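Sugar kinase, pfkB family (PDB 2AJR) is a pfkB-family sugar kinase that probably phosphorylates a fructose phosphate with ATP, and binds a magnesium ion. Local coordinates at residues A[236-241]-A[246-251]; A[201-206]-A[228-233]; A[215-220]-A[224-229]; A[176-181]-A[288-293]. All coordinates share one frame; numbering follows the deposited sequence.

Contact 1 of 4, residues A[236-241]-A[246-251]; sequences VSVVSY and DIVATR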
loop_
_atom_site.group_PDB
_atom_site.type_symbol
_atom_site.label_atom_id
_atom_site.label_comp_id
_atom_site.label_asym_id
_atom_site.label_seq_id
_atom_site.Cartn_x
_atom_site.Cartn_y
_atom_site.Cartn_z
ATOM N N VAL A 236 34.349 -3.569 16.213
ATOM C CA VAL A 236 34.331 -2.732 15.018
ATOM C C VAL A 236 33.031 -1.953 14.911
ATOM O O VAL A 236 31.952 -2.480 15.187
ATOM C CB VAL A 236 34.611 -3.560 13.735
ATOM C CG1 VAL A 236 33.485 -4.522 13.464
ATOM C CG2 VAL A 236 34.883 -2.641 12.536
ATOM N N SER A 237 33.158 -0.680 14.546
ATOM C CA SER A 237 32.020 0.174 14.292
ATOM C C SER A 237 32.101 0.664 12.857
ATOM O O SER A 237 33.181 0.972 12.376
ATOM C CB SER A 237 32.008 1.349 15.266
ATOM O OG SER A 237 33.158 2.156 15.140
ATOM N N VAL A 238 30.962 0.691 12.170
ATOM C CA VAL A 238 30.880 1.204 10.809
ATOM C C VAL A 238 29.830 2.296 10.813
ATOM O O VAL A 238 28.658 2.030 11.058
ATOM C CB VAL A 238 30.476 0.136 9.799
ATOM C CG1 VAL A 238 30.483 0.742 8.377
ATOM C CG2 VAL A 238 31.397 -1.066 9.880
ATOM N N VAL A 239 30.271 3.529 10.561
ATOM C CA VAL A 239 29.424 4.710 10.690
ATOM C C VAL A 239 29.339 5.458 9.374
ATOM O O VAL A 239 30.349 5.764 8.760
ATOM C CB VAL A 239 29.956 5.652 11.788
ATOM C CG1 VAL A 239 29.144 6.911 11.838
ATOM C CG2 VAL A 239 29.953 4.936 13.147
ATOM N N SER A 240 28.114 5.762 8.955
ATOM C CA SER A 240 27.880 6.378 7.667
ATOM C C SER A 240 28.108 7.842 7.739
ATOM O O SER A 240 27.761 8.500 8.733
ATOM C CB SER A 240 26.477 6.134 7.178
ATOM O OG SER A 240 26.410 4.803 6.745
ATOM N N TYR A 241 28.669 8.341 6.645
ATOM C CA TYR A 241 29.017 9.723 6.520
ATOM C C TYR A 241 28.744 10.180 5.096
ATOM O O TYR A 241 29.284 9.629 4.143
ATOM C CB TYR A 241 30.479 9.880 6.871
ATOM C CG TYR A 241 30.931 11.289 6.762
ATOM C CD1 TYR A 241 30.438 12.265 7.636
ATOM C CD2 TYR A 241 31.848 11.669 5.775
ATOM C CE1 TYR A 241 30.862 13.580 7.538
ATOM C CE2 TYR A 241 32.270 12.978 5.671
ATOM C CZ TYR A 241 31.778 13.925 6.551
ATOM O OH TYR A 241 32.208 15.206 6.436
ATOM N N ASP A 246 31.876 5.464 4.683
ATOM C CA ASP A 246 31.760 4.822 5.987
ATOM C C ASP A 246 33.072 4.919 6.757
ATOM O O ASP A 246 34.149 4.610 6.240
ATOM C CB ASP A 246 31.336 3.357 5.830
ATOM C CG ASP A 246 29.859 3.207 5.456
ATOM O OD1 ASP A 246 28.974 3.466 6.315
ATOM O OD2 ASP A 246 29.588 2.821 4.302
ATOM N N ILE A 247 32.963 5.368 7.998
ATOM C CA ILE A 247 34.080 5.392 8.913
ATOM C C ILE A 247 34.103 4.039 9.594
ATOM O O ILE A 247 33.091 3.598 10.124
ATOM C CB ILE A 247 33.915 6.514 9.954
ATOM C CG1 ILE A 247 33.928 7.876 9.252
ATOM C CG2 ILE A 247 35.020 6.444 10.995
ATOM C CD1 ILE A 247 33.011 8.881 9.859
ATOM N N VAL A 248 35.238 3.365 9.531
ATOM C CA VAL A 248 35.421 2.103 10.191
ATOM C C VAL A 248 36.425 2.326 11.304
ATOM O O VAL A 248 37.557 2.734 11.040
ATOM C CB VAL A 248 35.940 1.061 9.215
ATOM C CG1 VAL A 248 36.117 -0.284 9.915
ATOM C CG2 VAL A 248 34.977 0.935 8.039
ATOM N N ALA A 249 36.001 2.098 12.544
ATOM C CA ALA A 249 36.867 2.255 13.712
ATOM C C ALA A 249 37.083 0.901 14.387
ATOM O O ALA A 249 36.114 0.164 14.640
ATOM C CB ALA A 249 36.249 3.235 14.702
ATOM N N THR A 250 38.353 0.572 14.644
ATOM C CA THR A 250 38.722 -0.582 15.463
ATOM C C THR A 250 39.638 -0.108 16.575
ATOM O O THR A 250 39.906 1.093 16.717
ATOM C CB THR A 250 39.446 -1.710 14.660
ATOM O OG1 THR A 250 40.836 -1.391 14.478
ATOM C CG2 THR A 250 38.782 -1.944 13.318
ATOM N N ARG A 251 40.124 -1.064 17.352
ATOM C CA ARG A 251 40.995 -0.780 18.483
ATOM C C ARG A 251 42.390 -0.455 17.962
ATOM O O ARG A 251 43.139 0.237 18.633
ATOM C CB ARG A 251 40.960 -1.954 19.490
ATOM C CG ARG A 251 39.485 -2.236 19.906
ATOM C CD ARG A 251 39.241 -3.327 20.945
ATOM N NE ARG A 251 37.819 -3.350 21.340
ATOM C CZ ARG A 251 37.244 -4.303 22.075
ATOM N NH1 ARG A 251 37.931 -5.354 22.499
ATOM N NH2 ARG A 251 35.956 -4.211 22.382
#
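Strands 236-241 and 245-249 form an antiparallel beta hairpin, joined by four backbone hydrogen bonds in two reciprocal pairs. Ser237 and Ala249 exchange one pair, with Ala249 N 3.0 Å from Ser237 O; Val239 and Ile247 exchange the other, with Ile247 N 2.8 Å from Val239 O. Between them Val238 faces Val248 as a non-hydrogen-bonded pair, and Ser240 faces Asp246 as another at the turn end. There, Ser240 OG donates to Asp246 OD1 at 2.9 Å, meeting the syn side of the carboxylate 24° out of its plane. Asp246 holds CG beside its backbone N (chi1 -74°), which swings OD1 across to the serine, while its CB lies 3.7 Å from Val238 CG1. Lys202 NZ adds a long, weak ion pair to the same oxygen. With Asp246 replaced by alanine, the Ser240 hydroxyl would probably lose this acceptor, and Lys202 its weak, long pairing. Farther along the same face, Val236 CG2 packs 3.7 Å from Val248 CG1, and helix 290-304 lies against this side through Phe290, Ala294 and Phe298. On the other face Ser237 OG passes 3.3 Å from Ala249 CB; its hydrogen bond goes to Ala227 O of helix 220-233, which also packs on Ile247 and Ala249. Ile247 CD1 reaches Tyr241 CB at 4.0 Å. A hairpin covered by helices on both faces, turning a parallel sheet antiparallel toward one edge, fits the alpha/beta core of the ribokinase-like fold.

Contact 2 of 4, residues A[201-206]-A[228-233]; sequences VKPDLR and EKLAEK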
loop_
_atom_site.group_PDB
_atom_site.type_symbol
_atom_site.label_atom_id
_atom_site.label_comp_id
_atom_site.label_asym_id
_atom_site.label_seq_id
_atom_site.Cartn_x
_atom_site.Cartn_y
_atom_site.Cartn_z
ATOM N N VAL A 201 29.024 -3.123 15.121
ATOM C CA VAL A 201 27.891 -2.204 15.171
ATOM C C VAL A 201 27.901 -1.326 13.920
ATOM O O VAL A 201 28.954 -0.849 13.480
ATOM C CB VAL A 201 27.884 -1.338 16.469
ATOM C CG1 VAL A 201 29.146 -0.423 16.575
ATOM C CG2 VAL A 201 26.614 -0.518 16.545
ATOM N N LYS A 202 26.733 -1.153 13.324
ATOM C CA LYS A 202 26.568 -0.248 12.189
ATOM C C LYS A 202 25.307 0.564 12.451
ATOM O O LYS A 202 24.211 0.122 12.171
ATOM C CB LYS A 202 26.491 -1.030 10.869
ATOM C CG LYS A 202 26.131 -0.180 9.680
ATOM C CD LYS A 202 26.758 -0.668 8.405
ATOM C CE LYS A 202 26.070 -0.032 7.192
ATOM N NZ LYS A 202 26.263 1.429 7.179
ATOM N N PRO A 203 25.460 1.738 13.048
ATOM C CA PRO A 203 24.275 2.483 13.402
ATOM C C PRO A 203 23.514 2.949 12.172
ATOM O O PRO A 203 24.121 3.268 11.151
ATOM C CB PRO A 203 24.819 3.688 14.168
ATOM C CG PRO A 203 26.213 3.377 14.460
ATOM C CD PRO A 203 26.687 2.448 13.431
ATOM N N ASP A 204 22.194 2.955 12.292
ATOM C CA ASP A 204 21.317 3.454 11.267
ATOM C C ASP A 204 21.043 4.913 11.577
ATOM O O ASP A 204 20.317 5.223 12.506
ATOM C CB ASP A 204 20.013 2.672 11.272
ATOM C CG ASP A 204 19.020 3.190 10.251
ATOM O OD1 ASP A 204 19.394 4.036 9.389
ATOM O OD2 ASP A 204 17.863 2.725 10.310
ATOM N N LEU A 205 21.617 5.803 10.782
ATOM C CA LEU A 205 21.536 7.211 11.067
ATOM C C LEU A 205 20.513 7.921 10.221
ATOM O O LEU A 205 20.309 9.118 10.413
ATOM C CB LEU A 205 22.901 7.844 10.889
ATOM C CG LEU A 205 23.964 7.330 11.856
ATOM C CD1 LEU A 205 25.320 7.881 11.458
ATOM C CD2 LEU A 205 23.612 7.693 13.311
ATOM N N ARG A 206 19.833 7.195 9.332
ATOM C CA ARG A 206 18.802 7.782 8.477
ATOM C C ARG A 206 17.755 8.556 9.261
ATOM O O ARG A 206 17.067 8.004 10.127
ATOM C CB ARG A 206 18.088 6.707 7.632
ATOM C CG ARG A 206 18.486 6.722 6.157
ATOM C CD ARG A 206 18.175 5.390 5.438
ATOM N NE ARG A 206 19.194 4.366 5.724
ATOM C CZ ARG A 206 18.994 3.213 6.376
ATOM N NH1 ARG A 206 17.784 2.862 6.842
ATOM N NH2 ARG A 206 20.031 2.387 6.562
ATOM N N GLU A 228 34.673 5.964 17.340
ATOM C CA GLU A 228 35.675 5.612 18.363
ATOM C C GLU A 228 35.051 5.171 19.693
ATOM O O GLU A 228 35.514 4.189 20.288
ATOM C CB GLU A 228 36.652 6.769 18.588
ATOM C CG GLU A 228 37.587 7.026 17.414
ATOM C CD GLU A 228 38.603 8.156 17.672
ATOM O OE1 GLU A 228 38.224 9.239 18.182
ATOM O OE2 GLU A 228 39.795 7.960 17.340
ATOM N N LYS A 229 34.002 5.881 20.139
ATOM C CA LYS A 229 33.236 5.516 21.351
ATOM C C LYS A 229 32.611 4.127 21.251
ATOM O O LYS A 229 32.638 3.343 22.202
ATOM C CB LYS A 229 32.106 6.517 21.615
ATOM C CG LYS A 229 32.553 7.915 21.942
ATOM C CD LYS A 229 31.603 8.597 22.916
ATOM C CE LYS A 229 32.198 9.889 23.488
ATOM N NZ LYS A 229 31.713 10.107 24.875
ATOM N N LEU A 230 32.017 3.845 20.099
ATOM C CA LEU A 230 31.448 2.534 19.844
ATOM C C LEU A 230 32.535 1.480 19.792
ATOM O O LEU A 230 32.316 0.358 20.196
ATOM C CB LEU A 230 30.673 2.530 18.532
ATOM C CG LEU A 230 29.436 3.428 18.480
ATOM C CD1 LEU A 230 28.975 3.575 17.040
ATOM C CD2 LEU A 230 28.299 2.884 19.373
ATOM N N ALA A 231 33.709 1.847 19.293
ATOM C CA ALA A 231 34.828 0.918 19.157
ATOM C C ALA A 231 35.533 0.644 20.486
ATOM O O ALA A 231 36.359 -0.276 20.575
ATOM C CB ALA A 231 35.808 1.453 18.144
ATOM N N GLU A 232 35.233 1.447 21.509
ATOM C CA GLU A 232 35.703 1.150 22.866
ATOM C C GLU A 232 35.085 -0.153 23.403
ATOM O O GLU A 232 35.758 -0.955 24.049
ATOM C CB GLU A 232 35.385 2.301 23.822
ATOM C CG GLU A 232 36.336 3.496 23.696
ATOM C CD GLU A 232 35.797 4.786 24.334
ATOM O OE1 GLU A 232 34.802 4.728 25.100
ATOM O OE2 GLU A 232 36.371 5.868 24.063
ATOM N N LYS A 233 33.805 -0.365 23.121
ATOM C CA LYS A 233 33.079 -1.488 23.688
ATOM C C LYS A 233 32.808 -2.600 22.648
ATOM O O LYS A 233 32.621 -3.757 23.015
ATOM C CB LYS A 233 31.780 -0.959 24.320
ATOM C CG LYS A 233 32.001 0.127 25.408
ATOM C CD LYS A 233 30.741 0.975 25.650
#
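Leu230 of helix 220-233 meets Val201 and Pro203 in a small, buried, wholly apolar contact. Val201 CG1 lies 3.9 Å from Leu230 CB and 4.0 Å from Leu230 CD1, the two side chains crossing at about a right angle. Val201 sets CG1 between its backbone N and carbonyl carbon (chi1 62°), bringing that methyl up to the leucine. The end of the proline ring joins in, with Pro203 CG 3.8 Å from Leu230 CD1, so one leucine methyl touches both residues. In the next shell, backbone hydrogen bonds from Val201 to Val236 and Val238 fix the valine in the sheet. Beyond Pro203 the chain bends through an Asx turn: Asp204 OD1 accepts from Arg206 N at 3.2 Å, the donor standing above the carboxylate plane. The same oxygen sits over the face of the Arg206 guanidinium, where the attraction is one of charge and no N-H points at it. Leu188 of helix 185-193 packs on both Val201 and Pro203, and Tyr192 of that helix touches Val201 and Leu230. The leucine thus fills the junction of helices 185-193 and 220-233 with the end of strand 200-201, beside Ser237 of strand 236-241.

Contact 3 of 4, residues A[215-220]-A[224-229]; sequences VDLKTF and VKLAEK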
loop_
_atom_site.group_PDB
_atom_site.type_symbol
_atom_site.label_atom_id
_atom_site.label_comp_id
_atom_site.label_asym_id
_atom_site.label_seq_id
_atom_site.Cartn_x
_atom_site.Cartn_y
_atom_site.Cartn_z
ATOM N N VAL A 215 27.344 12.773 21.435
ATOM C CA VAL A 215 27.871 13.395 20.218
ATOM C C VAL A 215 26.733 13.951 19.385
ATOM O O VAL A 215 25.786 13.235 19.058
ATOM C CB VAL A 215 28.660 12.384 19.316
ATOM C CG1 VAL A 215 29.285 13.100 18.117
ATOM C CG2 VAL A 215 29.737 11.659 20.097
ATOM N N ASP A 216 26.840 15.226 19.050
ATOM C CA ASP A 216 25.952 15.895 18.112
ATOM C C ASP A 216 26.635 15.832 16.741
ATOM O O ASP A 216 27.690 16.433 16.520
ATOM C CB ASP A 216 25.736 17.348 18.562
ATOM C CG ASP A 216 24.726 18.100 17.710
ATOM O OD1 ASP A 216 23.703 17.501 17.327
ATOM O OD2 ASP A 216 24.954 19.307 17.446
ATOM N N LEU A 217 26.032 15.094 15.828
ATOM C CA LEU A 217 26.659 14.754 14.567
ATOM C C LEU A 217 26.541 15.885 13.557
ATOM O O LEU A 217 25.566 15.966 12.845
ATOM C CB LEU A 217 26.026 13.466 14.003
ATOM C CG LEU A 217 26.128 12.237 14.916
ATOM C CD1 LEU A 217 25.381 11.043 14.342
ATOM C CD2 LEU A 217 27.571 11.896 15.153
ATOM N N LYS A 218 27.537 16.753 13.489
ATOM C CA LYS A 218 27.508 17.864 12.531
ATOM C C LYS A 218 28.799 18.005 11.722
ATOM O O LYS A 218 28.810 18.677 10.714
ATOM C CB LYS A 218 27.192 19.176 13.269
ATOM C CG LYS A 218 25.930 19.900 12.761
ATOM C CD LYS A 218 24.652 19.292 13.308
ATOM C CE LYS A 218 23.421 19.630 12.448
ATOM N NZ LYS A 218 23.233 21.110 12.194
ATOM N N THR A 219 29.876 17.357 12.149
ATOM C CA THR A 219 31.170 17.472 11.486
ATOM C C THR A 219 31.860 16.107 11.363
ATOM O O THR A 219 31.655 15.227 12.195
ATOM C CB THR A 219 32.097 18.420 12.278
ATOM O OG1 THR A 219 32.518 17.785 13.496
ATOM C CG2 THR A 219 31.386 19.729 12.590
ATOM N N PHE A 220 32.703 15.934 10.348
ATOM C CA PHE A 220 33.462 14.690 10.230
ATOM C C PHE A 220 34.055 14.205 11.568
ATOM O O PHE A 220 34.000 13.008 11.864
ATOM C CB PHE A 220 34.570 14.831 9.203
ATOM C CG PHE A 220 35.318 13.552 8.934
ATOM C CD1 PHE A 220 34.691 12.489 8.309
ATOM C CD2 PHE A 220 36.655 13.422 9.291
ATOM C CE1 PHE A 220 35.384 11.299 8.048
ATOM C CE2 PHE A 220 37.352 12.250 9.026
ATOM C CZ PHE A 220 36.712 11.186 8.396
ATOM N N VAL A 224 33.657 10.710 13.606
ATOM C CA VAL A 224 34.830 9.945 14.000
ATOM C C VAL A 224 34.782 9.672 15.488
ATOM O O VAL A 224 35.003 8.547 15.898
ATOM C CB VAL A 224 36.143 10.609 13.579
ATOM C CG1 VAL A 224 37.361 9.838 14.122
ATOM C CG2 VAL A 224 36.204 10.682 12.060
ATOM N N LYS A 225 34.458 10.673 16.297
ATOM C CA LYS A 225 34.352 10.448 17.746
ATOM C C LYS A 225 33.299 9.359 18.030
ATOM O O LYS A 225 33.492 8.507 18.908
ATOM C CB LYS A 225 34.036 11.737 18.529
ATOM C CG LYS A 225 35.263 12.539 19.008
ATOM N N LEU A 226 32.202 9.361 17.282
ATOM C CA LEU A 226 31.170 8.344 17.498
ATOM C C LEU A 226 31.674 6.929 17.156
ATOM O O LEU A 226 31.444 5.977 17.900
ATOM C CB LEU A 226 29.906 8.667 16.705
ATOM C CG LEU A 226 28.796 7.615 16.865
ATOM C CD1 LEU A 226 28.254 7.626 18.301
ATOM C CD2 LEU A 226 27.682 7.836 15.804
ATOM N N ALA A 227 32.364 6.798 16.034
ATOM C CA ALA A 227 32.954 5.520 15.667
ATOM C C ALA A 227 33.911 5.044 16.755
ATOM O O ALA A 227 33.940 3.869 17.072
ATOM C CB ALA A 227 33.669 5.624 14.344
ATOM N N GLU A 228 34.673 5.964 17.340
ATOM C CA GLU A 228 35.675 5.612 18.363
ATOM C C GLU A 228 35.051 5.171 19.693
ATOM O O GLU A 228 35.514 4.189 20.288
ATOM C CB GLU A 228 36.652 6.769 18.588
ATOM C CG GLU A 228 37.587 7.026 17.414
ATOM C CD GLU A 228 38.603 8.156 17.672
ATOM O OE1 GLU A 228 38.224 9.239 18.182
ATOM O OE2 GLU A 228 39.795 7.960 17.340
ATOM N N LYS A 229 34.002 5.881 20.139
ATOM C CA LYS A 229 33.236 5.516 21.351
ATOM C C LYS A 229 32.611 4.127 21.251
ATOM O O LYS A 229 32.638 3.343 22.202
ATOM C CB LYS A 229 32.106 6.517 21.615
ATOM C CG LYS A 229 32.553 7.915 21.942
ATOM C CD LYS A 229 31.603 8.597 22.916
ATOM C CE LYS A 229 32.198 9.889 23.488
ATOM N NZ LYS A 229 31.713 10.107 24.875
#
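Phe220 O accepts the backbone N of Val224 at 2.9 Å, with an N-H...O angle of 147°, the i to i+4 bond of the first turn of helix 220-233. The same two residues also meet through their side chains. Phe220 turns CG anti to its own N (chi1 -175°), which lays the ring alongside the first turn, and Val224 CG2 comes over one ring face, 3.8 Å from the ring centroid and 19° off the normal. This CH-pi contact is displaced toward the rim, where Phe220 CE2 is 3.6 Å from Val224 CG2. Replacing Phe220 by alanine would probably strip the Val224 methyl of its aromatic cover and remove the edge-to-face partner of Tyr241. Two residues past Val224, Leu226 CD2 meets CD2 of the loop residue Leu217 at 4.1 Å, the side chains crossing at about a right angle. Val215 points at the helix and brings CG2 to 4.4 Å from Leu226 N. Between these apolar residues and the helix start, Thr219 takes the N-cap position, and Asp222 OD2 accepts from both Lys218 N and Thr219 N, tying the incoming loop to the first turn. Polar bonds therefore fix where the helix begins, while apolar contacts fold the preceding loop back along its side; the interface's one hydrogen bond runs between backbones, and the side chains meet by apolar and CH-pi contacts.

Contact 4 of 4, residues A[176-181]-A[288-293]; sequences GVFVFV and ANFLEM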
loop_
_atom_site.group_PDB
_atom_site.type_symbol
_atom_site.label_atom_id
_atom_site.label_comp_id
_atom_site.label_asym_id
_atom_site.label_seq_id
_atom_site.Cartn_x
_atom_site.Cartn_y
_atom_site.Cartn_z
ATOM N N GLY A 176 28.921 -16.812 23.936
ATOM C CA GLY A 176 29.997 -16.754 22.948
ATOM C C GLY A 176 29.559 -16.654 21.492
ATOM O O GLY A 176 30.344 -16.966 20.589
ATOM N N VAL A 177 28.319 -16.228 21.248
ATOM C CA VAL A 177 27.870 -16.009 19.885
ATOM C C VAL A 177 28.264 -14.598 19.431
ATOM O O VAL A 177 28.052 -13.602 20.130
ATOM C CB VAL A 177 26.376 -16.233 19.742
ATOM C CG1 VAL A 177 25.938 -15.954 18.320
ATOM C CG2 VAL A 177 26.030 -17.666 20.138
ATOM N N PHE A 178 28.858 -14.533 18.249
ATOM C CA PHE A 178 29.345 -13.286 17.687
ATOM C C PHE A 178 28.133 -12.469 17.234
ATOM O O PHE A 178 27.202 -13.022 16.635
ATOM C CB PHE A 178 30.259 -13.616 16.509
ATOM C CG PHE A 178 31.081 -12.473 16.037
ATOM C CD1 PHE A 178 30.611 -11.632 15.045
ATOM C CD2 PHE A 178 32.344 -12.267 16.544
ATOM C CE1 PHE A 178 31.378 -10.589 14.590
ATOM C CE2 PHE A 178 33.117 -11.225 16.096
ATOM C CZ PHE A 178 32.635 -10.380 15.121
ATOM N N VAL A 179 28.130 -11.174 17.530
ATOM C CA VAL A 179 26.937 -10.344 17.332
ATOM C C VAL A 179 27.177 -9.169 16.399
ATOM O O VAL A 179 28.089 -8.391 16.628
ATOM C CB VAL A 179 26.443 -9.740 18.675
ATOM C CG1 VAL A 179 25.454 -8.598 18.410
ATOM C CG2 VAL A 179 25.841 -10.816 19.581
ATOM N N PHE A 180 26.332 -9.050 15.373
ATOM C CA PHE A 180 26.247 -7.855 14.498
ATOM C C PHE A 180 24.964 -7.093 14.832
ATOM O O PHE A 180 23.899 -7.717 14.901
ATOM C CB PHE A 180 26.119 -8.256 13.026
ATOM C CG PHE A 180 27.293 -9.000 12.474
ATOM C CD1 PHE A 180 27.473 -10.351 12.756
ATOM C CD2 PHE A 180 28.196 -8.368 11.623
ATOM C CE1 PHE A 180 28.553 -11.056 12.219
ATOM C CE2 PHE A 180 29.274 -9.069 11.077
ATOM C CZ PHE A 180 29.453 -10.417 11.380
ATOM N N VAL A 181 25.034 -5.771 15.003
ATOM C CA VAL A 181 23.814 -4.974 15.166
ATOM C C VAL A 181 23.760 -3.797 14.204
ATOM O O VAL A 181 24.746 -3.089 14.042
ATOM C CB VAL A 181 23.668 -4.438 16.602
ATOM C CG1 VAL A 181 22.516 -3.458 16.670
ATOM C CG2 VAL A 181 23.460 -5.576 17.586
ATOM N N ALA A 288 37.825 -12.970 11.156
ATOM C CA ALA A 288 37.541 -11.662 11.748
ATOM C C ALA A 288 38.590 -10.593 11.443
ATOM O O ALA A 288 39.117 -9.952 12.358
ATOM C CB ALA A 288 37.386 -11.808 13.248
ATOM N N ASN A 289 38.900 -10.408 10.164
ATOM C CA ASN A 289 39.686 -9.263 9.733
ATOM C C ASN A 289 38.693 -8.145 9.434
ATOM O O ASN A 289 37.992 -8.176 8.425
ATOM C CB ASN A 289 40.525 -9.599 8.505
ATOM C CG ASN A 289 41.397 -8.442 8.065
ATOM O OD1 ASN A 289 40.921 -7.316 7.897
ATOM N ND2 ASN A 289 42.684 -8.709 7.880
ATOM N N PHE A 290 38.640 -7.162 10.327
ATOM C CA PHE A 290 37.550 -6.198 10.371
ATOM C C PHE A 290 37.565 -5.172 9.250
ATOM O O PHE A 290 36.536 -4.915 8.640
ATOM C CB PHE A 290 37.530 -5.500 11.727
ATOM C CG PHE A 290 37.229 -6.426 12.864
ATOM C CD1 PHE A 290 36.042 -7.143 12.887
ATOM C CD2 PHE A 290 38.130 -6.597 13.909
ATOM C CE1 PHE A 290 35.761 -8.020 13.932
ATOM C CE2 PHE A 290 37.848 -7.459 14.968
ATOM C CZ PHE A 290 36.665 -8.172 14.977
ATOM N N LEU A 291 38.712 -4.581 8.966
ATOM C CA LEU A 291 38.768 -3.617 7.882
ATOM C C LEU A 291 38.328 -4.307 6.598
ATOM O O LEU A 291 37.456 -3.793 5.882
ATOM C CB LEU A 291 40.162 -2.997 7.715
ATOM C CG LEU A 291 40.179 -1.877 6.653
ATOM C CD1 LEU A 291 39.148 -0.805 6.979
ATOM C CD2 LEU A 291 41.564 -1.266 6.468
ATOM N N GLU A 292 38.896 -5.480 6.320
ATOM C CA GLU A 292 38.495 -6.238 5.119
ATOM C C GLU A 292 37.016 -6.656 5.149
ATOM O O GLU A 292 36.369 -6.693 4.107
ATOM C CB GLU A 292 39.411 -7.433 4.872
ATOM C CG GLU A 292 40.879 -7.035 4.616
ATOM C CD GLU A 292 41.103 -6.353 3.270
ATOM O OE1 GLU A 292 40.733 -6.923 2.225
ATOM O OE2 GLU A 292 41.679 -5.249 3.249
HETATM N N MSE A 293 36.474 -6.927 6.333
HETATM C CA MSE A 293 35.030 -7.132 6.468
HETATM C C MSE A 293 34.232 -5.927 6.039
HETATM O O MSE A 293 33.306 -6.062 5.258
HETATM C CB MSE A 293 34.636 -7.400 7.900
HETATM C CG MSE A 293 34.685 -8.838 8.305
HETATM SE SE MSE A 293 34.022 -8.992 10.127
HETATM C CE MSE A 293 32.630 -7.742 10.065
#
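Met293, a selenomethionine in this crystal, reaches from helix 290-304 to meet Phe180 of strand 178-182. From CB, which points toward the strand, the chain runs through CG extended to SE, and SE passes 3.9 Å from Phe290 CD1 of its own helix. A bend about the last torsion (chi3 39°) then turns the terminal methyl to the strand, where Met293 CE rests 3.7 Å from Phe180 CE2. The approach to this ring is oblique, and the two side chains come from opposite directions. Met279 and Tyr282 of helix 271-286 also touch the selenomethionine. Alongside, Phe178 and Phe290 meet rim to rim: Phe178 CZ is 4.1 Å from Phe290 CE1, each atom lying near the plane of the other ring, so neither face is used in this pairing. One face of the Phe290 ring instead has Ala288 O over its centre, and Phe178 stacks on Phe283. The start of the helix is set by Asn289 at the N-cap, whose OD1 accepts from Glu292 N at 3.2 Å, the donor tilted 28° from the amide plane, while Met293 N bonds to Asn289 O at 2.9 Å. Ahead of the strand, Gly176 closes helix 164-174 as the C-prime residue of a Schellman motif, made possible by its positive phi. The contact thus joins strand 178-182, which runs between strands 149-153 and 200-201 of the large sheet, to the first turn of helix 290-304, with helix 271-286 packed beside both.

In the fold
From the N terminus, the chain first supplies 176-181, whose partner 288-293 comes over a hundred residues later; contact 4 therefore closes the widest loop and encloses the other three. Within it, contact 2 opens at 201-206, just after strand 200-201, and closes on helix 220-233. Contact 3 opens inside that loop and ends on the same helix, sharing Glu228 and Lys229 with contact 2. Only then does contact 1 open, in series, as a short hairpin. Strand 236-241 bonds to Val201 and so joins contacts 1 and 2; Ala227 links the hairpin to contact 3, and Phe290 packs on it from contact 4, on the sheet's other face.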